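Local atomic coordinates of putative hyaluronoglucosaminidase (Clostridium perfringens, PDB entry 6PWI), a protein that probably acts as a family 84 glycoside hydrolase with hexosaminidase activity, here as a fragment that includes the catalytic barrel and the domain preceding it. Residues V106-N118 with V129-G141. Residues are numbered along the deposited sequence; the frame is centred on the assembly and turned at random.
Sequences VVDKYFTDNNLVN and VVSVKGNVIAVLG
Phe111 lays one face of its ring over Leu140, whose CB stands 3.8 Å from the ring centroid and 18° off its normal, a CH-pi contact displaced toward the rim. The far end of the ring settles on the hairpin: Phe111 CE2 is 3.5 Å from Ala138 CB, and Phe111 CE1 meets Val129 CG1 on the neighbouring strand at 3.7 Å. Leu140 continues past the ring, its CD1 branch lying against the helix backbone at Asp108 CA while CD2 approaches Phe111 CB and CG. The preceding residue, Tyr110, has CG anti to its backbone N (chi1 162°), which carries the phenol toward the turn of the hairpin, where Tyr110 CZ comes to 3.4 Å from Val136 CG1. Tyr110 OH is hydrogen-bonded to a water at 2.7 Å, which also bonds Ser131 OG and donates to Val136 O. Beyond the Schellman motif that ends the helix, Val117 CG1 meets Val129 CG2 tip to tip at 3.7 Å. Helix 106-114 crosses strand 136-141 nearly at right angles (101°) on one side of the mixed sheet in the domain of the family 20 domain 2 type; helix 144-158 packs against Val130, Ile137 and Val139 on the other. No direct hydrogen bond joins the two segments, which implies that apolar contact largely holds the helix to the sheet, with one water joining the Tyr110 hydroxyl to Ser131 and the Val136 carbonyl.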
loop_
_atom_site.group_PDB
_atom_site.type_symbol
_atom_site.label_atom_id
_atom_site.label_comp_id
_atom_site.label_asym_id
_atom_site.label_seq_id
_atom_site.Cartn_x
_atom_site.Cartn_y
_atom_site.Cartn_z
ATOM N N VAL A 106 -14.970 -3.116 32.325
ATOM C CA VAL A 106 -14.098 -2.375 33.219
ATOM C C VAL A 106 -13.527 -1.155 32.496
ATOM O O VAL A 106 -13.503 -0.058 33.055
ATOM C CB VAL A 106 -12.987 -3.287 33.778
ATOM C CG1 VAL A 106 -11.978 -2.513 34.616
ATOM C CG2 VAL A 106 -13.569 -4.454 34.565
ATOM N N VAL A 107 -13.090 -1.348 31.245
ATOM C CA VAL A 107 -12.400 -0.293 30.520
ATOM C C VAL A 107 -13.408 0.737 30.015
ATOM O O VAL A 107 -13.129 1.935 30.034
ATOM C CB VAL A 107 -11.519 -0.843 29.383
ATOM C CG1 VAL A 107 -10.761 0.277 28.690
ATOM C CG2 VAL A 107 -10.564 -1.918 29.876
ATOM N N ASP A 108 -14.577 0.266 29.566
ATOM C CA ASP A 108 -15.644 1.168 29.169
ATOM C C ASP A 108 -15.994 2.059 30.358
ATOM O O ASP A 108 -16.147 3.273 30.209
ATOM C CB ASP A 108 -16.855 0.409 28.614
ATOM C CG ASP A 108 -17.980 1.315 28.129
ATOM O OD1 ASP A 108 -17.680 2.404 27.593
ATOM O OD2 ASP A 108 -19.154 0.933 28.291
ATOM N N LYS A 109 -16.085 1.434 31.540
ATOM C CA LYS A 109 -16.417 2.109 32.782
ATOM C C LYS A 109 -15.380 3.188 33.083
ATOM O O LYS A 109 -15.738 4.319 33.404
ATOM C CB LYS A 109 -16.489 1.080 33.913
ATOM C CG LYS A 109 -17.140 1.565 35.197
ATOM C CD LYS A 109 -17.634 0.429 36.066
ATOM C CE LYS A 109 -18.499 0.909 37.213
ATOM N NZ LYS A 109 -17.721 1.786 38.120
ATOM N N TYR A 110 -14.093 2.830 32.973
ATOM C CA TYR A 110 -13.015 3.767 33.254
ATOM C C TYR A 110 -13.157 5.024 32.394
ATOM O O TYR A 110 -12.955 6.126 32.890
ATOM C CB TYR A 110 -11.644 3.092 33.140
ATOM C CG TYR A 110 -10.492 4.054 32.999
ATOM C CD1 TYR A 110 -9.861 4.601 34.110
ATOM C CD2 TYR A 110 -10.040 4.436 31.742
ATOM C CE1 TYR A 110 -8.813 5.500 33.974
ATOM C CE2 TYR A 110 -8.999 5.334 31.588
ATOM C CZ TYR A 110 -8.386 5.866 32.708
ATOM O OH TYR A 110 -7.361 6.746 32.533
ATOM N N PHE A 111 -13.513 4.861 31.113
ATOM C CA PHE A 111 -13.632 6.002 30.216
ATOM C C PHE A 111 -14.844 6.851 30.581
ATOM O O PHE A 111 -14.757 8.073 30.590
ATOM C CB PHE A 111 -13.675 5.578 28.747
ATOM C CG PHE A 111 -12.320 5.400 28.111
ATOM C CD1 PHE A 111 -11.715 6.444 27.432
ATOM C CD2 PHE A 111 -11.648 4.190 28.200
ATOM C CE1 PHE A 111 -10.465 6.280 26.852
ATOM C CE2 PHE A 111 -10.399 4.027 27.620
ATOM C CZ PHE A 111 -9.810 5.073 26.948
ATOM N N THR A 112 -15.968 6.192 30.877
ATOM C CA THR A 112 -17.182 6.872 31.297
ATOM C C THR A 112 -16.952 7.647 32.597
ATOM O O THR A 112 -17.257 8.834 32.671
ATOM C CB THR A 112 -18.343 5.877 31.423
ATOM O OG1 THR A 112 -18.592 5.375 30.109
ATOM C CG2 THR A 112 -19.598 6.501 31.999
ATOM N N ASP A 113 -16.410 6.961 33.611
ATOM C CA ASP A 113 -16.304 7.488 34.963
ATOM C C ASP A 113 -15.322 8.655 35.005
ATOM O O ASP A 113 -15.483 9.554 35.823
ATOM C CB ASP A 113 -15.873 6.413 35.966
ATOM C CG ASP A 113 -16.969 5.445 36.390
ATOM O OD1 ASP A 113 -18.140 5.641 35.982
ATOM O OD2 ASP A 113 -16.638 4.490 37.124
ATOM N N ASN A 114 -14.307 8.621 34.131
ATOM C CA ASN A 114 -13.260 9.631 34.115
ATOM C C ASN A 114 -13.566 10.706 33.074
ATOM O O ASN A 114 -12.845 11.695 32.981
ATOM C CB ASN A 114 -11.872 9.012 33.943
ATOM C CG ASN A 114 -11.355 8.389 35.222
ATOM O OD1 ASN A 114 -10.813 9.084 36.076
ATOM N ND2 ASN A 114 -11.512 7.083 35.364
ATOM N N ASN A 115 -14.621 10.483 32.280
ATOM C CA ASN A 115 -15.205 11.495 31.412
ATOM C C ASN A 115 -14.180 12.016 30.399
ATOM O O ASN A 115 -13.924 13.216 30.330
ATOM C CB ASN A 115 -15.881 12.591 32.244
ATOM C CG ASN A 115 -16.851 13.432 31.445
ATOM O OD1 ASN A 115 -17.473 12.947 30.501
ATOM N ND2 ASN A 115 -16.988 14.695 31.822
ATOM N N LEU A 116 -13.631 11.109 29.581
ATOM C CA LEU A 116 -12.512 11.442 28.712
ATOM C C LEU A 116 -12.973 11.810 27.299
ATOM O O LEU A 116 -12.292 12.592 26.637
ATOM C CB LEU A 116 -11.501 10.288 28.693
ATOM C CG LEU A 116 -10.854 9.928 30.032
ATOM C CD1 LEU A 116 -10.174 8.569 29.960
ATOM C CD2 LEU A 116 -9.859 10.991 30.473
ATOM N N VAL A 117 -14.109 11.262 26.832
ATOM C CA VAL A 117 -14.456 11.377 25.417
ATOM C C VAL A 117 -15.965 11.472 25.177
ATOM O O VAL A 117 -16.757 11.543 26.115
ATOM C CB VAL A 117 -13.844 10.240 24.574
ATOM C CG1 VAL A 117 -12.380 10.482 24.244
ATOM C CG2 VAL A 117 -14.066 8.870 25.200
ATOM N N ASN A 118 -16.327 11.452 23.878
ATOM C CA ASN A 118 -17.673 11.645 23.351
ATOM C C ASN A 118 -18.121 10.418 22.564
ATOM O O ASN A 118 -17.386 9.930 21.707
ATOM C CB ASN A 118 -17.736 12.803 22.350
ATOM C CG ASN A 118 -17.822 14.157 23.015
ATOM O OD1 ASN A 118 -17.030 15.045 22.719
ATOM N ND2 ASN A 118 -18.773 14.320 23.921
ATOM N N VAL A 129 -10.055 5.434 20.629
ATOM C CA VAL A 129 -9.435 6.448 21.461
ATOM C C VAL A 129 -8.231 5.823 22.153
ATOM O O VAL A 129 -8.313 4.698 22.639
ATOM C CB VAL A 129 -10.450 6.970 22.497
ATOM C CG1 VAL A 129 -9.784 7.792 23.591
ATOM C CG2 VAL A 129 -11.583 7.747 21.841
ATOM N N VAL A 130 -7.115 6.558 22.179
ATOM C CA VAL A 130 -5.957 6.161 22.968
ATOM C C VAL A 130 -5.720 7.230 24.031
ATOM O O VAL A 130 -5.627 8.413 23.714
ATOM C CB VAL A 130 -4.704 5.934 22.099
ATOM C CG1 VAL A 130 -3.509 5.504 22.937
ATOM C CG2 VAL A 130 -4.955 4.920 20.996
ATOM N N SER A 131 -5.644 6.809 25.295
ATOM C CA SER A 131 -5.446 7.754 26.382
ATOM C C SER A 131 -4.216 7.374 27.200
ATOM O O SER A 131 -4.076 6.230 27.629
ATOM C CB SER A 131 -6.674 7.844 27.238
ATOM O OG SER A 131 -6.325 8.172 28.568
ATOM N N VAL A 132 -3.317 8.346 27.379
ATOM C CA VAL A 132 -2.160 8.200 28.247
ATOM C C VAL A 132 -2.287 9.253 29.341
ATOM O O VAL A 132 -2.176 10.449 29.066
ATOM C CB VAL A 132 -0.831 8.329 27.470
ATOM C CG1 VAL A 132 0.373 8.341 28.397
ATOM C CG2 VAL A 132 -0.673 7.238 26.420
ATOM N N LYS A 133 -2.565 8.784 30.566
ATOM C CA LYS A 133 -2.846 9.638 31.712
ATOM C C LYS A 133 -2.429 8.921 32.995
ATOM O O LYS A 133 -2.994 7.882 33.353
ATOM C CB LYS A 133 -4.331 10.009 31.741
ATOM C CG LYS A 133 -4.679 11.237 32.569
ATOM C CD LYS A 133 -6.164 11.526 32.587
ATOM C CE LYS A 133 -6.530 12.721 33.442
ATOM N NZ LYS A 133 -8.000 12.893 33.511
ATOM N N GLY A 134 -1.432 9.502 33.677
ATOM C CA GLY A 134 -0.872 8.938 34.893
ATOM C C GLY A 134 -0.327 7.533 34.654
ATOM O O GLY A 134 0.475 7.314 33.750
ATOM N N ASN A 135 -0.799 6.579 35.460
ATOM C CA ASN A 135 -0.341 5.203 35.364
ATOM C C ASN A 135 -1.312 4.381 34.514
ATOM O O ASN A 135 -1.244 3.153 34.529
ATOM C CB ASN A 135 -0.171 4.590 36.756
ATOM C CG ASN A 135 -1.465 4.582 37.546
ATOM O OD1 ASN A 135 -2.336 5.428 37.339
ATOM N ND2 ASN A 135 -1.606 3.623 38.446
ATOM N N VAL A 136 -2.211 5.056 33.780
ATOM C CA VAL A 136 -3.171 4.368 32.926
ATOM C C VAL A 136 -2.862 4.641 31.453
ATOM O O VAL A 136 -2.872 5.791 31.010
ATOM C CB VAL A 136 -4.628 4.753 33.256
ATOM C CG1 VAL A 136 -5.615 3.857 32.520
ATOM C CG2 VAL A 136 -4.906 4.738 34.752
ATOM N N ILE A 137 -2.601 3.564 30.702
ATOM C CA ILE A 137 -2.590 3.633 29.247
ATOM C C ILE A 137 -3.786 2.834 28.738
ATOM O O ILE A 137 -3.835 1.616 28.901
ATOM C CB ILE A 137 -1.254 3.129 28.662
ATOM C CG1 ILE A 137 -0.073 3.963 29.163
ATOM C CG2 ILE A 137 -1.298 3.086 27.143
ATOM C CD1 ILE A 137 1.277 3.348 28.871
ATOM N N ALA A 138 -4.752 3.535 28.135
ATOM C CA ALA A 138 -6.024 2.916 27.799
ATOM C C ALA A 138 -6.331 3.045 26.305
ATOM O O ALA A 138 -5.925 4.006 25.649
ATOM C CB ALA A 138 -7.126 3.507 28.654
ATOM N N VAL A 139 -7.066 2.056 25.787
ATOM C CA VAL A 139 -7.603 2.088 24.438
ATOM C C VAL A 139 -9.063 1.662 24.512
ATOM O O VAL A 139 -9.378 0.612 25.073
ATOM C CB VAL A 139 -6.818 1.164 23.487
ATOM C CG1 VAL A 139 -7.476 1.058 22.119
ATOM C CG2 VAL A 139 -5.360 1.573 23.353
ATOM N N LEU A 140 -9.943 2.484 23.938
ATOM C CA LEU A 140 -11.338 2.116 23.782
ATOM C C LEU A 140 -11.677 2.190 22.297
ATOM O O LEU A 140 -11.553 3.253 21.692
ATOM C CB LEU A 140 -12.204 3.083 24.597
ATOM C CG LEU A 140 -13.660 2.658 24.789
ATOM C CD1 LEU A 140 -13.759 1.471 25.733
ATOM C CD2 LEU A 140 -14.501 3.811 25.308
ATOM N N GLY A 141 -12.077 1.052 21.718
ATOM C CA GLY A 141 -12.470 1.012 20.318
ATOM C C GLY A 141 -13.962 0.726 20.175
ATOM O O GLY A 141 -14.589 0.259 21.123
HETATM O O HOH W 1 -5.599 6.641 30.537
#